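Local structure of MmeI (Methylophilus methylotrophus, 5HR4) at residues 370-381 against 402-411. The protein probably methylates adenine in DNA with S-adenosyl-L-methionine as a type IIL restriction-modification enzyme, and binds sinefungin and calcium alongside its DNA. Residues are numbered along the deposited sequence; the frame is centred on the assembly and turned at random.
Sequences LVITYRELRLLE and IQINVDQFFG
E381 reaches from the helix to the incoming loop and takes two consecutive backbone N-H groups on one oxygen. E381 OE2 accepts from Q403 N at 2.9 Å on its syn side, near the carboxylate plane, and from I404 N at 3.1 Å, which arrives 43° out of that plane. H351 NE2 also bonds to OE2. With CG anti to the backbone N (chi1 -163°) and the chain extended beyond it, glutamate has the length to span this gap, while I404 CD1 lies 3.4 Å from E381 CB and covers its aliphatic part.

One turn back, R378 CG lies over one face of the Y374 ring, toward its rim, and bends at chi2 and chi3 bring the guanidinium round so that NH1 bonds to Y374 OH, the hydroxyl lying in the guanidinium plane. That hydroxyl also bonds to D430, and R378 NH2 to N434, both on helix 416-440; I402 CD1 lies over one face of the guanidinium, 3.6 Å from R378 NH2.

Segment 370-381 runs antiparallel to strand 409-411, as expected where helix 368-388 is part of the connection in a beta-alpha-beta crossover from strand 359-361 to the neighbouring parallel strand 409-413 of the Rossmann-like methyltransferase fold.

V406 CG1 covers the Y374 face opposite R378, and I404 CG2 sits 3.9 Å from Y374 CE1. F409 turns toward the helix, its ring at 81° to that of Y374, with F409 CZ 3.4 Å from Y374 CB. L370 CD2 and T373 CG2 meet the phenylalanine at its edge, the leucine methyl 3.6 Å from F409 CD2; flat and apolar, this ring suits the buried layer between helix and sheet.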
loop_
_atom_site.group_PDB
_atom_site.type_symbol
_atom_site.label_atom_id
_atom_site.label_comp_id
_atom_site.label_asym_id
_atom_site.label_seq_id
_atom_site.Cartn_x
_atom_site.Cartn_y
_atom_site.Cartn_z
ATOM N N LEU A 370 9.795 -2.325 -13.942
ATOM C CA LEU A 370 10.384 -2.668 -15.233
ATOM C C LEU A 370 11.850 -2.263 -15.315
ATOM O O LEU A 370 12.637 -2.946 -15.984
ATOM C CB LEU A 370 9.595 -2.023 -16.372
ATOM C CG LEU A 370 8.138 -2.480 -16.349
ATOM C CD1 LEU A 370 7.306 -1.748 -17.386
ATOM C CD2 LEU A 370 8.042 -3.978 -16.527
ATOM N N VAL A 371 12.237 -1.167 -14.657
ATOM C CA VAL A 371 13.611 -0.690 -14.772
ATOM C C VAL A 371 14.546 -1.586 -13.969
ATOM O O VAL A 371 15.528 -2.113 -14.503
ATOM C CB VAL A 371 13.702 0.787 -14.344
ATOM C CG1 VAL A 371 15.132 1.184 -14.054
ATOM C CG2 VAL A 371 13.131 1.678 -15.429
ATOM N N ILE A 372 14.232 -1.812 -12.685
ATOM C CA ILE A 372 15.027 -2.736 -11.877
ATOM C C ILE A 372 15.130 -4.101 -12.548
ATOM O O ILE A 372 16.209 -4.707 -12.571
ATOM C CB ILE A 372 14.451 -2.873 -10.456
ATOM C CG1 ILE A 372 14.458 -1.526 -9.765
ATOM C CG2 ILE A 372 15.313 -3.839 -9.630
ATOM C CD1 ILE A 372 15.870 -1.009 -9.641
ATOM N N THR A 373 14.017 -4.621 -13.083
ATOM C CA THR A 373 14.063 -5.949 -13.689
ATOM C C THR A 373 15.005 -5.961 -14.880
ATOM O O THR A 373 15.873 -6.835 -15.002
ATOM C CB THR A 373 12.679 -6.415 -14.132
ATOM O OG1 THR A 373 11.818 -6.572 -12.995
ATOM C CG2 THR A 373 12.805 -7.743 -14.873
ATOM N N TYR A 374 14.861 -4.980 -15.764
ATOM C CA TYR A 374 15.716 -4.924 -16.941
ATOM C C TYR A 374 17.177 -4.759 -16.551
ATOM O O TYR A 374 18.062 -5.261 -17.249
ATOM C CB TYR A 374 15.241 -3.790 -17.869
ATOM C CG TYR A 374 16.114 -3.533 -19.068
ATOM C CD1 TYR A 374 16.241 -4.480 -20.078
ATOM C CD2 TYR A 374 16.805 -2.334 -19.204
ATOM C CE1 TYR A 374 17.058 -4.260 -21.178
ATOM C CE2 TYR A 374 17.610 -2.095 -20.303
ATOM C CZ TYR A 374 17.734 -3.070 -21.281
ATOM O OH TYR A 374 18.534 -2.846 -22.375
ATOM N N ARG A 375 17.459 -4.084 -15.435
ATOM C CA ARG A 375 18.855 -3.895 -15.049
ATOM C C ARG A 375 19.452 -5.198 -14.525
ATOM O O ARG A 375 20.581 -5.561 -14.870
ATOM C CB ARG A 375 18.973 -2.778 -14.012
ATOM C CG ARG A 375 20.183 -2.925 -13.124
ATOM C CD ARG A 375 20.581 -1.627 -12.458
ATOM N NE ARG A 375 19.783 -1.314 -11.275
ATOM C CZ ARG A 375 19.750 -2.059 -10.176
ATOM N NH1 ARG A 375 20.456 -3.179 -10.129
ATOM N NH2 ARG A 375 19.011 -1.694 -9.130
ATOM N N GLU A 376 18.701 -5.922 -13.699
ATOM C CA GLU A 376 19.150 -7.233 -13.251
ATOM C C GLU A 376 19.371 -8.175 -14.428
ATOM O O GLU A 376 20.353 -8.935 -14.464
ATOM C CB GLU A 376 18.132 -7.802 -12.269
ATOM C CG GLU A 376 18.047 -6.956 -11.018
ATOM C CD GLU A 376 19.412 -6.799 -10.380
ATOM O OE1 GLU A 376 20.044 -7.840 -10.102
ATOM O OE2 GLU A 376 19.872 -5.654 -10.193
ATOM N N LEU A 377 18.479 -8.138 -15.407
ATOM C CA LEU A 377 18.673 -8.985 -16.570
ATOM C C LEU A 377 19.922 -8.581 -17.323
ATOM O O LEU A 377 20.720 -9.438 -17.722
ATOM C CB LEU A 377 17.447 -8.929 -17.467
ATOM C CG LEU A 377 16.620 -10.192 -17.310
ATOM C CD1 LEU A 377 16.146 -10.329 -15.882
ATOM C CD2 LEU A 377 15.461 -10.115 -18.260
ATOM N N ARG A 378 20.144 -7.281 -17.490
ATOM C CA ARG A 378 21.376 -6.875 -18.152
ATOM C C ARG A 378 22.599 -7.351 -17.363
ATOM O O ARG A 378 23.527 -7.932 -17.937
ATOM C CB ARG A 378 21.393 -5.365 -18.377
ATOM C CG ARG A 378 20.521 -4.928 -19.574
ATOM C CD ARG A 378 21.064 -5.477 -20.901
ATOM N NE ARG A 378 22.378 -4.911 -21.190
ATOM C CZ ARG A 378 22.578 -3.755 -21.817
ATOM N NH1 ARG A 378 21.551 -3.033 -22.253
ATOM N NH2 ARG A 378 23.809 -3.317 -22.018
ATOM N N LEU A 379 22.592 -7.172 -16.038
ATOM C CA LEU A 379 23.730 -7.619 -15.236
ATOM C C LEU A 379 23.952 -9.115 -15.392
ATOM O O LEU A 379 25.086 -9.567 -15.621
ATOM C CB LEU A 379 23.535 -7.251 -13.766
ATOM C CG LEU A 379 23.745 -5.780 -13.404
ATOM C CD1 LEU A 379 23.616 -5.568 -11.917
ATOM C CD2 LEU A 379 25.094 -5.328 -13.884
ATOM N N LEU A 380 22.879 -9.905 -15.286
ATOM C CA LEU A 380 22.998 -11.340 -15.533
ATOM C C LEU A 380 23.591 -11.603 -16.912
ATOM O O LEU A 380 24.591 -12.321 -17.044
ATOM C CB LEU A 380 21.635 -11.995 -15.403
ATOM C CG LEU A 380 21.592 -13.466 -15.754
ATOM C CD1 LEU A 380 22.606 -14.221 -14.912
ATOM C CD2 LEU A 380 20.200 -13.940 -15.444
ATOM N N GLU A 381 23.011 -10.978 -17.945
ATOM C CA GLU A 381 23.474 -11.128 -19.323
ATOM C C GLU A 381 24.936 -10.746 -19.531
ATOM O O GLU A 381 25.519 -11.149 -20.541
ATOM C CB GLU A 381 22.612 -10.278 -20.263
ATOM C CG GLU A 381 22.746 -10.689 -21.706
ATOM C CD GLU A 381 22.460 -9.566 -22.687
ATOM O OE1 GLU A 381 22.780 -8.393 -22.367
ATOM O OE2 GLU A 381 21.924 -9.870 -23.786
ATOM N N ILE A 402 25.047 -9.396 -27.734
ATOM C CA ILE A 402 23.958 -8.929 -26.872
ATOM C C ILE A 402 22.594 -9.224 -27.489
ATOM O O ILE A 402 22.446 -9.334 -28.715
ATOM C CB ILE A 402 24.100 -7.423 -26.595
ATOM C CG1 ILE A 402 23.327 -7.026 -25.332
ATOM C CG2 ILE A 402 23.597 -6.623 -27.778
ATOM C CD1 ILE A 402 23.746 -5.678 -24.742
ATOM N N GLN A 403 21.583 -9.345 -26.629
ATOM C CA GLN A 403 20.225 -9.648 -27.078
ATOM C C GLN A 403 19.145 -8.887 -26.308
ATOM O O GLN A 403 18.284 -8.231 -26.917
ATOM C CB GLN A 403 19.966 -11.148 -26.980
ATOM C CG GLN A 403 20.503 -11.928 -28.156
ATOM C CD GLN A 403 19.768 -13.234 -28.332
ATOM O OE1 GLN A 403 18.603 -13.253 -28.737
ATOM N NE2 GLN A 403 20.432 -14.337 -28.013
ATOM N N ILE A 404 19.204 -8.968 -24.974
ATOM C CA ILE A 404 18.173 -8.415 -24.105
ATOM C C ILE A 404 17.932 -6.933 -24.400
ATOM O O ILE A 404 18.862 -6.178 -24.719
ATOM C CB ILE A 404 18.591 -8.688 -22.650
ATOM C CG1 ILE A 404 18.582 -10.199 -22.441
ATOM C CG2 ILE A 404 17.656 -8.048 -21.644
ATOM C CD1 ILE A 404 19.323 -10.645 -21.229
ATOM N N ASN A 405 16.665 -6.515 -24.337
ATOM C CA ASN A 405 16.314 -5.168 -24.771
ATOM C C ASN A 405 14.939 -4.790 -24.229
ATOM O O ASN A 405 14.155 -5.637 -23.789
ATOM C CB ASN A 405 16.347 -5.046 -26.302
ATOM C CG ASN A 405 16.887 -3.701 -26.773
ATOM O OD1 ASN A 405 16.788 -2.680 -26.073
ATOM N ND2 ASN A 405 17.465 -3.695 -27.961
ATOM N N VAL A 406 14.654 -3.487 -24.299
ATOM C CA VAL A 406 13.436 -2.919 -23.729
ATOM C C VAL A 406 12.170 -3.463 -24.378
ATOM O O VAL A 406 11.112 -3.447 -23.751
ATOM C CB VAL A 406 13.498 -1.383 -23.830
ATOM C CG1 VAL A 406 14.688 -0.877 -23.044
ATOM C CG2 VAL A 406 13.641 -0.962 -25.291
ATOM N N ASP A 407 12.242 -3.972 -25.590
ATOM C CA ASP A 407 10.993 -4.523 -26.149
ATOM C C ASP A 407 10.485 -5.715 -25.384
ATOM O O ASP A 407 9.534 -6.347 -25.813
ATOM C CB ASP A 407 11.149 -4.888 -27.635
ATOM C CG ASP A 407 12.359 -5.782 -27.918
ATOM O OD1 ASP A 407 12.819 -6.519 -27.023
ATOM O OD2 ASP A 407 12.840 -5.762 -29.076
ATOM N N GLN A 408 11.057 -6.091 -24.253
ATOM C CA GLN A 408 10.545 -7.188 -23.451
ATOM C C GLN A 408 9.682 -6.705 -22.292
ATOM O O GLN A 408 9.193 -7.529 -21.511
ATOM C CB GLN A 408 11.711 -8.041 -22.931
ATOM C CG GLN A 408 12.681 -8.432 -24.026
ATOM C CD GLN A 408 13.962 -9.103 -23.522
ATOM O OE1 GLN A 408 15.061 -8.767 -23.966
ATOM N NE2 GLN A 408 13.823 -10.045 -22.593
ATOM N N PHE A 409 9.434 -5.402 -22.184
ATOM C CA PHE A 409 8.748 -4.856 -21.024
ATOM C C PHE A 409 7.472 -4.121 -21.423
ATOM O O PHE A 409 7.449 -3.357 -22.397
ATOM C CB PHE A 409 9.710 -3.973 -20.238
ATOM C CG PHE A 409 10.873 -4.741 -19.690
ATOM C CD1 PHE A 409 11.984 -5.007 -20.480
ATOM C CD2 PHE A 409 10.829 -5.258 -18.403
ATOM C CE1 PHE A 409 13.073 -5.758 -19.962
ATOM C CE2 PHE A 409 11.891 -5.993 -17.888
ATOM C CZ PHE A 409 13.012 -6.251 -18.676
ATOM N N PHE A 410 6.414 -4.378 -20.652
ATOM C CA PHE A 410 5.042 -4.024 -20.972
ATOM C C PHE A 410 4.403 -3.445 -19.720
ATOM O O PHE A 410 4.612 -3.975 -18.625
ATOM C CB PHE A 410 4.245 -5.266 -21.431
ATOM C CG PHE A 410 4.753 -5.904 -22.711
ATOM C CD1 PHE A 410 5.795 -6.828 -22.692
ATOM C CD2 PHE A 410 4.166 -5.599 -23.936
ATOM C CE1 PHE A 410 6.260 -7.424 -23.886
ATOM C CE2 PHE A 410 4.628 -6.179 -25.121
ATOM C CZ PHE A 410 5.676 -7.087 -25.093
ATOM N N GLY A 411 3.613 -2.382 -19.865
ATOM C CA GLY A 411 3.019 -1.753 -18.700
ATOM C C GLY A 411 1.782 -0.946 -19.030
ATOM O O GLY A 411 1.644 -0.413 -20.138
#